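Local atomic coordinates of probable transcriptional regulator (Pseudomonas aeruginosa, PDB entry 2ESN), a protein that probably regulates transcription as a LysR-family factor, joining a DNA-binding helix-turn-helix domain to an effector domain related to periplasmic binding proteins. Residues Thr108-Phe113 with Pro276-Arg281; Arg184-Leu189 with Leu199-Ala204; Val231-Pro234 with Ala238-Phe241; His255-Leu260 with Leu266-Ala271. All coordinates share one frame; numbering follows the deposited sequence.

Interaction 1 of 4, residues Thr108-Phe113 with Pro276-Arg281; sequences TDYTAF and PPYVLR
Y110 and Y278 reach toward each other from opposite directions and meet through their phenol oxygens, each oxygen lying at the edge of the other's ring. The polar link is a hydrogen bond from Y110 OH to Y278 OH; its modelled length of 2.4 Å is shorter than such bonds normally are, so the exact distance is doubtful. Y278 OH is also bonded to D176, which ties the tyrosine pair to strand 168-183. Y110 gets there with CG anti to its own backbone nitrogen (chi1 177°), which stretches the ring away from the helix. Within the turn that opens the helix, T108 N donates an almost straight bond to T111 OG1 (2.9 Å, 176°), with T108 in the N-cap position. The contact sets the first turn of helix 109-126, the helix that follows strand 102-107 in the Rossmann-like part of a LysR effector domain, across strand 278-285, the two segments running at 77° with their axes 10.6 Å apart. In relatives, effectors bind in the cleft between the two subdomains, and T108, which touches P208 and W209, probably lies near it. The apolar contacts centre on CE2 of Y110. This atom lies 4.0 Å from CE2 of Y278 and 3.8 Å from CD1 of L280, so it packs against both strand residues. The other branch of L280, CD2, takes T111 CG2 at 4.2 Å. Y110 also touches F174, P253, H255 and A256.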
loop_
_atom_site.group_PDB
_atom_site.type_symbol
_atom_site.label_atom_id
_atom_site.label_comp_id
_atom_site.label_asym_id
_atom_site.label_seq_id
_atom_site.Cartn_x
_atom_site.Cartn_y
_atom_site.Cartn_z
ATOM N N THR C 108 -2.747 -14.102 -17.816
ATOM C CA THR C 108 -2.703 -15.377 -17.117
ATOM C C THR C 108 -1.768 -16.361 -17.879
ATOM O O THR C 108 -1.293 -16.018 -18.950
ATOM C CB THR C 108 -4.104 -15.978 -17.006
ATOM O OG1 THR C 108 -4.638 -16.155 -18.313
ATOM C CG2 THR C 108 -5.017 -15.065 -16.179
ATOM N N ASP C 109 -1.539 -17.573 -17.355
ATOM C CA ASP C 109 -0.834 -18.551 -18.157
ATOM C C ASP C 109 -1.625 -18.832 -19.446
ATOM O O ASP C 109 -1.048 -18.931 -20.495
ATOM C CB ASP C 109 -0.481 -19.815 -17.354
ATOM C CG ASP C 109 -1.566 -20.860 -17.405
ATOM O OD1 ASP C 109 -2.748 -20.471 -17.243
ATOM O OD2 ASP C 109 -1.226 -22.034 -17.665
ATOM N N TYR C 110 -2.944 -18.893 -19.398
ATOM C CA TYR C 110 -3.676 -19.182 -20.628
ATOM C C TYR C 110 -3.525 -18.103 -21.687
ATOM O O TYR C 110 -3.300 -18.407 -22.829
ATOM C CB TYR C 110 -5.159 -19.536 -20.400
ATOM C CG TYR C 110 -5.835 -19.751 -21.709
ATOM C CD1 TYR C 110 -5.370 -20.695 -22.576
ATOM C CD2 TYR C 110 -6.938 -19.000 -22.091
ATOM C CE1 TYR C 110 -5.943 -20.923 -23.818
ATOM C CE2 TYR C 110 -7.535 -19.225 -23.337
ATOM C CZ TYR C 110 -6.994 -20.169 -24.202
ATOM O OH TYR C 110 -7.500 -20.389 -25.486
ATOM N N THR C 111 -3.651 -16.839 -21.321
ATOM C CA THR C 111 -3.647 -15.776 -22.298
ATOM C C THR C 111 -2.197 -15.525 -22.773
ATOM O O THR C 111 -1.966 -15.161 -23.911
ATOM C CB THR C 111 -4.353 -14.468 -21.759
ATOM O OG1 THR C 111 -3.774 -14.073 -20.503
ATOM C CG2 THR C 111 -5.896 -14.637 -21.600
ATOM N N ALA C 112 -1.226 -15.721 -21.914
ATOM C CA ALA C 112 0.179 -15.679 -22.364
ATOM C C ALA C 112 0.427 -16.765 -23.431
ATOM O O ALA C 112 1.013 -16.512 -24.498
ATOM C CB ALA C 112 1.131 -15.845 -21.152
ATOM N N PHE C 113 -0.062 -17.971 -23.144
ATOM C CA PHE C 113 0.017 -19.051 -24.098
ATOM C C PHE C 113 -0.664 -18.752 -25.413
ATOM O O PHE C 113 -0.119 -19.126 -26.489
ATOM C CB PHE C 113 -0.551 -20.358 -23.471
ATOM C CG PHE C 113 -1.007 -21.387 -24.501
ATOM C CD1 PHE C 113 -0.120 -22.291 -25.062
ATOM C CD2 PHE C 113 -2.323 -21.426 -24.918
ATOM C CE1 PHE C 113 -0.583 -23.238 -25.994
ATOM C CE2 PHE C 113 -2.763 -22.326 -25.848
ATOM C CZ PHE C 113 -1.893 -23.263 -26.380
ATOM N N PRO C 276 -21.432 -20.855 -23.211
ATOM C CA PRO C 276 -21.065 -19.863 -24.250
ATOM C C PRO C 276 -19.590 -19.930 -24.713
ATOM O O PRO C 276 -18.703 -20.188 -23.890
ATOM C CB PRO C 276 -21.325 -18.503 -23.579
ATOM C CG PRO C 276 -21.995 -18.766 -22.225
ATOM C CD PRO C 276 -22.158 -20.260 -22.059
ATOM N N PRO C 277 -19.345 -19.675 -26.016
ATOM C CA PRO C 277 -18.033 -19.505 -26.574
ATOM C C PRO C 277 -17.466 -18.378 -25.773
ATOM O O PRO C 277 -18.220 -17.575 -25.222
ATOM C CB PRO C 277 -18.299 -19.025 -28.016
ATOM C CG PRO C 277 -19.675 -19.638 -28.351
ATOM C CD PRO C 277 -20.411 -19.477 -27.027
ATOM N N TYR C 278 -16.155 -18.353 -25.629
ATOM C CA TYR C 278 -15.510 -17.207 -25.018
ATOM C C TYR C 278 -14.814 -16.410 -26.102
ATOM O O TYR C 278 -14.493 -16.916 -27.213
ATOM C CB TYR C 278 -14.555 -17.634 -23.892
ATOM C CG TYR C 278 -13.341 -18.402 -24.360
ATOM C CD1 TYR C 278 -13.364 -19.803 -24.470
ATOM C CD2 TYR C 278 -12.155 -17.730 -24.695
ATOM C CE1 TYR C 278 -12.211 -20.517 -24.889
ATOM C CE2 TYR C 278 -11.007 -18.422 -25.114
ATOM C CZ TYR C 278 -11.035 -19.821 -25.235
ATOM O OH TYR C 278 -9.896 -20.492 -25.671
ATOM N N VAL C 279 -14.609 -15.142 -25.804
ATOM C CA VAL C 279 -13.891 -14.277 -26.702
ATOM C C VAL C 279 -12.835 -13.621 -25.853
ATOM O O VAL C 279 -13.194 -12.958 -24.860
ATOM C CB VAL C 279 -14.839 -13.219 -27.368
ATOM C CG1 VAL C 279 -14.055 -12.296 -28.279
ATOM C CG2 VAL C 279 -15.901 -13.940 -28.182
ATOM N N LEU C 280 -11.558 -13.856 -26.191
ATOM C CA LEU C 280 -10.436 -13.276 -25.417
ATOM C C LEU C 280 -10.258 -11.834 -25.878
ATOM O O LEU C 280 -10.449 -11.536 -27.044
ATOM C CB LEU C 280 -9.115 -14.037 -25.628
ATOM C CG LEU C 280 -9.005 -15.477 -25.099
ATOM C CD1 LEU C 280 -7.563 -15.937 -25.233
ATOM C CD2 LEU C 280 -9.428 -15.576 -23.629
ATOM N N ARG C 281 -9.909 -10.946 -24.973
ATOM C CA ARG C 281 -9.829 -9.558 -25.352
ATOM C C ARG C 281 -8.674 -8.824 -24.762
ATOM O O ARG C 281 -7.990 -9.271 -23.846
ATOM C CB ARG C 281 -11.161 -8.799 -25.132
ATOM C CG ARG C 281 -11.903 -9.207 -23.930
ATOM C CD ARG C 281 -13.386 -9.207 -24.211
ATOM N NE ARG C 281 -13.837 -7.907 -24.647
ATOM C CZ ARG C 281 -15.060 -7.643 -25.092
ATOM N NH1 ARG C 281 -15.968 -8.630 -25.163
ATOM N NH2 ARG C 281 -15.374 -6.398 -25.451
#

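Interaction 2 of 4, residues Arg184-Leu189 with Leu199-Ala204; sequences RDHPRL and LAERHA
The imidazole of H186 meets the carboxylate of E201 at its edge, with P187 CD 3.3 Å above one ring face and displaced toward the rim. Ring and carboxylate stand almost perpendicular, 87° between their planes, and CE1 of H186 comes to 3.3 Å from E201 CD. The guanidinium of R188 is turned quite differently: it lies nearly in the carboxylate plane, only 8° off, and grips it side-on. NE donates to E201 OE2 at 2.8 Å and NH2 donates to OE1 at 2.9 Å, each oxygen using its syn lone pair, which makes a two-pronged salt bridge. A bend in the E201 chain at chi2 (-59°) and another in the arginine at chi3 bring the two flat groups side by side. The bridge fastens the loop after strand 168-183, where H186 to L189 form a type I turn, to E201, near the beginning of strand 202-206, at the far end of the effector domain. H186 and E201 both also touch L249 of strand 249-253. H186 itself is held by both nitrogens: ND1 accepts R188 N at 3.1 Å in the ring plane, and NE2 bonds to the carbonyl of D247. Acceptance at ND1 with NE2 facing a carbonyl is consistent with a neutral ring protonated on NE2, so the charge of buried E201 is probably balanced chiefly by R188.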
loop_
_atom_site.group_PDB
_atom_site.type_symbol
_atom_site.label_atom_id
_atom_site.label_comp_id
_atom_site.label_asym_id
_atom_site.label_seq_id
_atom_site.Cartn_x
_atom_site.Cartn_y
_atom_site.Cartn_z
ATOM N N ARG C 184 -6.704 -39.958 -21.407
ATOM C CA ARG C 184 -7.108 -40.658 -22.603
ATOM C C ARG C 184 -7.825 -41.981 -22.288
ATOM O O ARG C 184 -8.839 -42.311 -22.901
ATOM C CB ARG C 184 -5.879 -40.985 -23.464
ATOM C CG ARG C 184 -6.354 -41.514 -24.864
ATOM C CD ARG C 184 -5.226 -41.550 -25.884
ATOM N NE ARG C 184 -5.020 -40.182 -26.361
ATOM C CZ ARG C 184 -3.901 -39.464 -26.271
ATOM N NH1 ARG C 184 -2.768 -39.991 -25.756
ATOM N NH2 ARG C 184 -3.948 -38.207 -26.726
ATOM N N ASP C 185 -7.279 -42.730 -21.360
ATOM C CA ASP C 185 -7.956 -43.970 -20.874
ATOM C C ASP C 185 -8.570 -43.805 -19.466
ATOM O O ASP C 185 -8.025 -44.273 -18.503
ATOM C CB ASP C 185 -6.956 -45.108 -20.841
ATOM C CG ASP C 185 -6.404 -45.419 -22.248
ATOM O OD1 ASP C 185 -7.104 -45.289 -23.275
ATOM O OD2 ASP C 185 -5.247 -45.736 -22.323
ATOM N N HIS C 186 -9.697 -43.108 -19.375
ATOM C CA HIS C 186 -10.309 -42.844 -18.075
ATOM C C HIS C 186 -11.122 -44.117 -17.730
ATOM O O HIS C 186 -11.810 -44.643 -18.609
ATOM C CB HIS C 186 -11.224 -41.634 -18.228
ATOM C CG HIS C 186 -11.831 -41.159 -16.932
ATOM N ND1 HIS C 186 -12.859 -41.823 -16.289
ATOM C CD2 HIS C 186 -11.552 -40.075 -16.174
ATOM C CE1 HIS C 186 -13.144 -41.191 -15.156
ATOM N NE2 HIS C 186 -12.384 -40.112 -15.078
ATOM N N PRO C 187 -11.077 -44.597 -16.454
ATOM C CA PRO C 187 -11.746 -45.897 -16.210
ATOM C C PRO C 187 -13.241 -45.917 -16.483
ATOM O O PRO C 187 -13.777 -47.001 -16.679
ATOM C CB PRO C 187 -11.395 -46.251 -14.748
ATOM C CG PRO C 187 -11.028 -44.900 -14.072
ATOM C CD PRO C 187 -10.456 -44.031 -15.240
ATOM N N ARG C 188 -13.897 -44.753 -16.576
ATOM C CA ARG C 188 -15.351 -44.726 -16.614
ATOM C C ARG C 188 -15.896 -43.983 -17.810
ATOM O O ARG C 188 -17.097 -43.799 -17.918
ATOM C CB ARG C 188 -15.925 -44.157 -15.311
ATOM C CG ARG C 188 -15.794 -45.033 -14.079
ATOM C CD ARG C 188 -16.070 -44.328 -12.691
ATOM N NE ARG C 188 -15.123 -43.226 -12.391
ATOM C CZ ARG C 188 -13.966 -43.391 -11.761
ATOM N NH1 ARG C 188 -13.566 -44.605 -11.372
ATOM N NH2 ARG C 188 -13.185 -42.350 -11.525
ATOM N N LEU C 189 -15.045 -43.574 -18.751
ATOM C CA LEU C 189 -15.553 -42.931 -19.921
ATOM C C LEU C 189 -15.417 -43.853 -21.078
ATOM O O LEU C 189 -14.307 -44.101 -21.555
ATOM C CB LEU C 189 -14.846 -41.610 -20.200
ATOM C CG LEU C 189 -14.851 -40.518 -19.127
ATOM C CD1 LEU C 189 -14.212 -39.270 -19.667
ATOM C CD2 LEU C 189 -16.277 -40.223 -18.599
ATOM N N LEU C 199 -20.930 -35.358 -13.640
ATOM C CA LEU C 199 -21.075 -34.942 -12.230
ATOM C C LEU C 199 -20.694 -36.008 -11.236
ATOM O O LEU C 199 -20.555 -35.706 -10.050
ATOM C CB LEU C 199 -22.462 -34.375 -11.898
ATOM C CG LEU C 199 -22.840 -33.166 -12.737
ATOM C CD1 LEU C 199 -24.302 -32.890 -12.532
ATOM C CD2 LEU C 199 -21.965 -31.927 -12.369
ATOM N N ALA C 200 -20.495 -37.243 -11.725
ATOM C CA ALA C 200 -19.993 -38.346 -10.894
ATOM C C ALA C 200 -18.460 -38.402 -10.753
ATOM O O ALA C 200 -17.923 -39.247 -10.013
ATOM C CB ALA C 200 -20.522 -39.682 -11.448
ATOM N N GLU C 201 -17.738 -37.501 -11.423
ATOM C CA GLU C 201 -16.278 -37.432 -11.224
ATOM C C GLU C 201 -15.856 -36.309 -10.278
ATOM O O GLU C 201 -16.643 -35.449 -9.962
ATOM C CB GLU C 201 -15.561 -37.237 -12.563
ATOM C CG GLU C 201 -15.731 -38.373 -13.592
ATOM C CD GLU C 201 -15.217 -39.735 -13.066
ATOM O OE1 GLU C 201 -14.193 -39.802 -12.314
ATOM O OE2 GLU C 201 -15.899 -40.742 -13.402
ATOM N N ARG C 202 -14.616 -36.344 -9.808
ATOM C CA ARG C 202 -14.011 -35.165 -9.209
ATOM C C ARG C 202 -13.363 -34.308 -10.317
ATOM O O ARG C 202 -13.064 -34.793 -11.440
ATOM C CB ARG C 202 -13.030 -35.574 -8.098
ATOM C CG ARG C 202 -13.701 -36.329 -6.905
ATOM C CD ARG C 202 -12.683 -36.892 -5.960
ATOM N NE ARG C 202 -12.213 -35.848 -5.056
ATOM C CZ ARG C 202 -10.970 -35.757 -4.547
ATOM N NH1 ARG C 202 -10.010 -36.646 -4.867
ATOM N NH2 ARG C 202 -10.665 -34.737 -3.707
ATOM N N HIS C 203 -13.154 -33.036 -10.000
ATOM C CA HIS C 203 -12.885 -32.051 -11.009
ATOM C C HIS C 203 -11.678 -31.207 -10.656
ATOM O O HIS C 203 -11.441 -30.904 -9.467
ATOM C CB HIS C 203 -14.096 -31.165 -11.243
ATOM C CG HIS C 203 -15.226 -31.862 -11.905
ATOM N ND1 HIS C 203 -15.454 -31.787 -13.256
ATOM C CD2 HIS C 203 -16.197 -32.663 -11.402
ATOM C CE1 HIS C 203 -16.515 -32.516 -13.560
ATOM N NE2 HIS C 203 -16.987 -33.043 -12.449
ATOM N N ALA C 204 -10.888 -30.852 -11.694
ATOM C CA ALA C 204 -9.797 -29.897 -11.514
ATOM C C ALA C 204 -10.359 -28.568 -11.987
ATOM O O ALA C 204 -11.056 -28.521 -12.971
ATOM C CB ALA C 204 -8.581 -30.270 -12.340
#

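Interaction 3 of 4, residues Val231-Pro234 with Ala238-Phe241; sequences VQLP and AALF
L233 lays its two methyls over A239 and against the methyl of A238, filling the angle between a strand and the helix that follows it. This is the beta-alpha step of the Rossmann-like second subdomain of a LysR effector domain: strand 228-233 ends, a short turn passes through P234, and helix 236-244 folds back over the sheet before the chain enters strand 249-253. The two strands run the same way on either side of strand 202-206, which completes a beta-alpha-beta arrangement. Small residues on the helix let it settle close, with CA of L233 and CA of A239 7.2 Å apart. The leucine reaches across with CG set between its backbone nitrogen and carbonyl carbon (chi1 63°), while CD1 lies anti to CA and so forms the far end of the chain. That methyl rides along the backbone, 3.8 Å from A239 N and 4.0 Å from A239 CA, and also touches the methyl of A238, CB, at 4.1 Å. The contact is wholly apolar and buried. A239 in turn packs on L250 of strand 249-253. The surroundings also belong to the subunit interface: L233 packs on L116 of the second subunit, and V231 and Q232 pair with a parallel strand of that chain, continuing the sheet across the interface. The second methyl of L233, CD2, lies 3.9 Å from CB of A239.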
loop_
_atom_site.group_PDB
_atom_site.type_symbol
_atom_site.label_atom_id
_atom_site.label_comp_id
_atom_site.label_asym_id
_atom_site.label_seq_id
_atom_site.Cartn_x
_atom_site.Cartn_y
_atom_site.Cartn_z
ATOM N N VAL C 231 -9.138 -30.176 -6.927
ATOM C CA VAL C 231 -8.019 -29.229 -6.985
ATOM C C VAL C 231 -8.461 -27.939 -7.667
ATOM O O VAL C 231 -9.111 -28.004 -8.712
ATOM C CB VAL C 231 -6.800 -29.840 -7.819
ATOM C CG1 VAL C 231 -5.570 -28.904 -7.798
ATOM C CG2 VAL C 231 -6.399 -31.233 -7.304
ATOM N N GLN C 232 -8.061 -26.783 -7.110
ATOM C CA GLN C 232 -8.138 -25.505 -7.797
ATOM C C GLN C 232 -6.714 -25.053 -8.018
ATOM O O GLN C 232 -5.862 -25.235 -7.137
ATOM C CB GLN C 232 -8.864 -24.453 -6.945
ATOM C CG GLN C 232 -10.369 -24.702 -6.869
ATOM C CD GLN C 232 -11.098 -23.838 -5.785
ATOM O OE1 GLN C 232 -12.283 -23.491 -5.951
ATOM N NE2 GLN C 232 -10.429 -23.582 -4.681
ATOM N N LEU C 233 -6.436 -24.458 -9.176
ATOM C CA LEU C 233 -5.065 -23.928 -9.443
ATOM C C LEU C 233 -5.241 -22.865 -10.483
ATOM O O LEU C 233 -6.265 -22.823 -11.150
ATOM C CB LEU C 233 -4.069 -25.014 -9.933
ATOM C CG LEU C 233 -4.292 -25.766 -11.265
ATOM C CD1 LEU C 233 -3.035 -26.623 -11.638
ATOM C CD2 LEU C 233 -5.561 -26.661 -11.221
ATOM N N PRO C 234 -4.299 -21.934 -10.547
ATOM C CA PRO C 234 -4.451 -20.776 -11.413
ATOM C C PRO C 234 -3.997 -21.035 -12.860
ATOM O O PRO C 234 -4.244 -20.190 -13.741
ATOM C CB PRO C 234 -3.523 -19.728 -10.726
ATOM C CG PRO C 234 -2.860 -20.422 -9.575
ATOM C CD PRO C 234 -3.085 -21.860 -9.698
ATOM N N ALA C 238 -0.656 -26.407 -16.481
ATOM C CA ALA C 238 -0.380 -27.431 -15.482
ATOM C C ALA C 238 -1.635 -28.301 -15.239
ATOM O O ALA C 238 -1.497 -29.478 -14.955
ATOM C CB ALA C 238 0.127 -26.827 -14.188
ATOM N N ALA C 239 -2.818 -27.692 -15.309
ATOM C CA ALA C 239 -4.082 -28.412 -15.019
ATOM C C ALA C 239 -4.317 -29.533 -16.025
ATOM O O ALA C 239 -4.820 -30.599 -15.677
ATOM C CB ALA C 239 -5.265 -27.442 -15.080
ATOM N N LEU C 240 -3.966 -29.274 -17.268
ATOM C CA LEU C 240 -4.096 -30.233 -18.367
ATOM C C LEU C 240 -3.206 -31.430 -18.058
ATOM O O LEU C 240 -3.655 -32.573 -18.174
ATOM C CB LEU C 240 -3.734 -29.545 -19.712
ATOM C CG LEU C 240 -4.852 -28.649 -20.227
ATOM C CD1 LEU C 240 -4.343 -27.605 -21.204
ATOM C CD2 LEU C 240 -5.917 -29.492 -20.919
ATOM N N PHE C 241 -1.994 -31.217 -17.550
ATOM C CA PHE C 241 -1.191 -32.384 -17.124
ATOM C C PHE C 241 -1.764 -33.112 -15.909
ATOM O O PHE C 241 -1.662 -34.357 -15.805
ATOM C CB PHE C 241 0.281 -32.034 -16.845
ATOM C CG PHE C 241 1.071 -31.789 -18.108
ATOM C CD1 PHE C 241 1.267 -30.489 -18.568
ATOM C CD2 PHE C 241 1.602 -32.887 -18.829
ATOM C CE1 PHE C 241 2.041 -30.264 -19.749
ATOM C CE2 PHE C 241 2.333 -32.708 -20.006
ATOM C CZ PHE C 241 2.563 -31.385 -20.475
#

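Interaction 4 of 4, residues His255-Leu260 with Leu266-Ala271; sequences HAARAL and LALYPA
This is apolar packing of a helix on the strand that comes straight after it, at the margin of the second subdomain's sheet. Helix 254-264 turns sharply into strand 266-269, so the two run back along each other, roughly antiparallel, at 149° with axes 8.9 Å apart. L268 makes the broadest contact. Its CG lies anti to the carbonyl carbon and its CD2 branch reaches to A257 and R258: CD2 is 4.0 Å from A257 CB and 3.6 Å from R258 CG. The arginine's CB points away from the strand, yet its CG still lies against the leucine methyl, the two side chains crossing at about a right angle. With only a methyl at A257, the backbones come close, CA of A257 lying 7.3 Å from CA of L268. L266 meets the helix further along, where CD1 lies 4.0 Å from L260 O and 4.2 Å from A257 O, touching backbone oxygens rather than side chains. Further support comes from the strand beside it: A257 and L266 both pack on V181 of strand 168-183, while A257 and L268 share V179. On another side, L240 of helix 236-244 touches A257, L260 and L266, so the helix is wedged between that helix and the two strands, and L260 also packs on F241 of the second subunit.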
loop_
_atom_site.group_PDB
_atom_site.type_symbol
_atom_site.label_atom_id
_atom_site.label_comp_id
_atom_site.label_asym_id
_atom_site.label_seq_id
_atom_site.Cartn_x
_atom_site.Cartn_y
_atom_site.Cartn_z
ATOM N N HIS C 255 -8.400 -24.460 -27.358
ATOM C CA HIS C 255 -7.127 -24.126 -27.945
ATOM C C HIS C 255 -6.012 -24.691 -27.093
ATOM O O HIS C 255 -5.064 -25.204 -27.635
ATOM C CB HIS C 255 -6.982 -22.584 -28.002
ATOM C CG HIS C 255 -5.776 -22.102 -28.778
ATOM N ND1 HIS C 255 -5.571 -22.403 -30.114
ATOM C CD2 HIS C 255 -4.751 -21.292 -28.415
ATOM C CE1 HIS C 255 -4.465 -21.812 -30.528
ATOM N NE2 HIS C 255 -3.941 -21.146 -29.510
ATOM N N ALA C 256 -6.108 -24.590 -25.750
ATOM C CA ALA C 256 -5.040 -25.131 -24.877
ATOM C C ALA C 256 -5.037 -26.686 -24.763
ATOM O O ALA C 256 -3.974 -27.367 -24.792
ATOM C CB ALA C 256 -5.081 -24.455 -23.482
ATOM N N ALA C 257 -6.224 -27.253 -24.608
ATOM C CA ALA C 257 -6.354 -28.677 -24.461
ATOM C C ALA C 257 -5.847 -29.370 -25.739
ATOM O O ALA C 257 -5.129 -30.392 -25.664
ATOM C CB ALA C 257 -7.869 -29.050 -24.183
ATOM N N ARG C 258 -6.220 -28.843 -26.909
ATOM C CA ARG C 258 -5.639 -29.385 -28.173
ATOM C C ARG C 258 -4.134 -29.337 -28.255
ATOM O O ARG C 258 -3.548 -30.277 -28.730
ATOM C CB ARG C 258 -6.175 -28.662 -29.388
ATOM C CG ARG C 258 -7.618 -28.947 -29.654
ATOM C CD ARG C 258 -8.097 -28.170 -30.887
ATOM N NE ARG C 258 -8.316 -29.137 -31.954
ATOM C CZ ARG C 258 -7.384 -29.584 -32.805
ATOM N NH1 ARG C 258 -7.723 -30.495 -33.713
ATOM N NH2 ARG C 258 -6.125 -29.113 -32.772
ATOM N N ALA C 259 -3.508 -28.251 -27.810
ATOM C CA ALA C 259 -2.032 -28.152 -27.785
ATOM C C ALA C 259 -1.348 -29.166 -26.847
ATOM O O ALA C 259 -0.174 -29.568 -27.014
ATOM C CB ALA C 259 -1.638 -26.738 -27.381
ATOM N N LEU C 260 -2.047 -29.573 -25.798
ATOM C CA LEU C 260 -1.425 -30.503 -24.884
ATOM C C LEU C 260 -1.974 -31.933 -24.961
ATOM O O LEU C 260 -1.559 -32.748 -24.175
ATOM C CB LEU C 260 -1.489 -29.946 -23.437
ATOM C CG LEU C 260 -0.517 -28.788 -23.139
ATOM C CD1 LEU C 260 -0.514 -28.433 -21.617
ATOM C CD2 LEU C 260 0.922 -29.154 -23.616
ATOM N N LEU C 266 -4.362 -36.938 -23.354
ATOM C CA LEU C 266 -5.779 -36.547 -23.073
ATOM C C LEU C 266 -6.722 -36.950 -24.126
ATOM O O LEU C 266 -6.301 -37.008 -25.263
ATOM C CB LEU C 266 -5.910 -35.000 -22.984
ATOM C CG LEU C 266 -4.883 -34.339 -22.060
ATOM C CD1 LEU C 266 -4.962 -32.732 -22.154
ATOM C CD2 LEU C 266 -5.022 -34.861 -20.623
ATOM N N ALA C 267 -7.996 -37.123 -23.740
ATOM C CA ALA C 267 -9.163 -37.083 -24.610
ATOM C C ALA C 267 -9.974 -35.765 -24.423
ATOM O O ALA C 267 -10.103 -35.231 -23.306
ATOM C CB ALA C 267 -10.036 -38.261 -24.293
ATOM N N LEU C 268 -10.498 -35.233 -25.500
ATOM C CA LEU C 268 -11.253 -34.001 -25.466
ATOM C C LEU C 268 -12.643 -34.371 -25.912
ATOM O O LEU C 268 -12.780 -35.078 -26.917
ATOM C CB LEU C 268 -10.691 -33.005 -26.487
ATOM C CG LEU C 268 -9.473 -32.141 -26.088
ATOM C CD1 LEU C 268 -8.301 -32.981 -25.638
ATOM C CD2 LEU C 268 -9.036 -31.202 -27.283
ATOM N N TYR C 269 -13.647 -33.878 -25.177
ATOM C CA TYR C 269 -15.065 -34.178 -25.421
ATOM C C TYR C 269 -15.890 -32.907 -25.369
ATOM O O TYR C 269 -15.550 -31.964 -24.657
ATOM C CB TYR C 269 -15.619 -35.019 -24.294
ATOM C CG TYR C 269 -14.935 -36.344 -24.142
ATOM C CD1 TYR C 269 -15.053 -37.330 -25.137
ATOM C CD2 TYR C 269 -14.130 -36.590 -23.045
ATOM C CE1 TYR C 269 -14.413 -38.559 -24.979
ATOM C CE2 TYR C 269 -13.485 -37.770 -22.890
ATOM C CZ TYR C 269 -13.626 -38.766 -23.839
ATOM O OH TYR C 269 -12.990 -40.003 -23.654
ATOM N N PRO C 270 -16.998 -32.893 -26.109
ATOM C CA PRO C 270 -17.948 -31.782 -25.931
ATOM C C PRO C 270 -18.500 -31.798 -24.512
ATOM O O PRO C 270 -18.611 -32.854 -23.909
ATOM C CB PRO C 270 -19.015 -32.051 -26.984
ATOM C CG PRO C 270 -18.824 -33.586 -27.324
ATOM C CD PRO C 270 -17.409 -33.889 -27.134
ATOM N N ALA C 271 -18.775 -30.624 -23.957
ATOM C CA ALA C 271 -19.401 -30.566 -22.666
ATOM C C ALA C 271 -20.830 -31.098 -22.772
ATOM O O ALA C 271 -21.526 -30.758 -23.729
ATOM C CB ALA C 271 -19.417 -29.135 -22.149
#

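In the fold
All four contacts lie in the effector domain and reach one mixed sheet. Interaction 1 joins residues far apart in sequence, and interactions 2, 3 and 4 follow one another along the chain between its two halves. Interaction 4 touches all three others: Y110 and F113 of interaction 1 pack on H255, A256 and A259, L189 of interaction 2 meets Y269, and L240 of interaction 3 sits against A257 and L266. Centres of interactions 2, 3 and 4 are about 14-15 Å apart, whereas those of 1 and 2 are about 25 Å apart. Helices 109-126, 236-244 and 254-264 also face the second subunit, so interactions 1, 3 and 4 lie where the domain packs against that subunit.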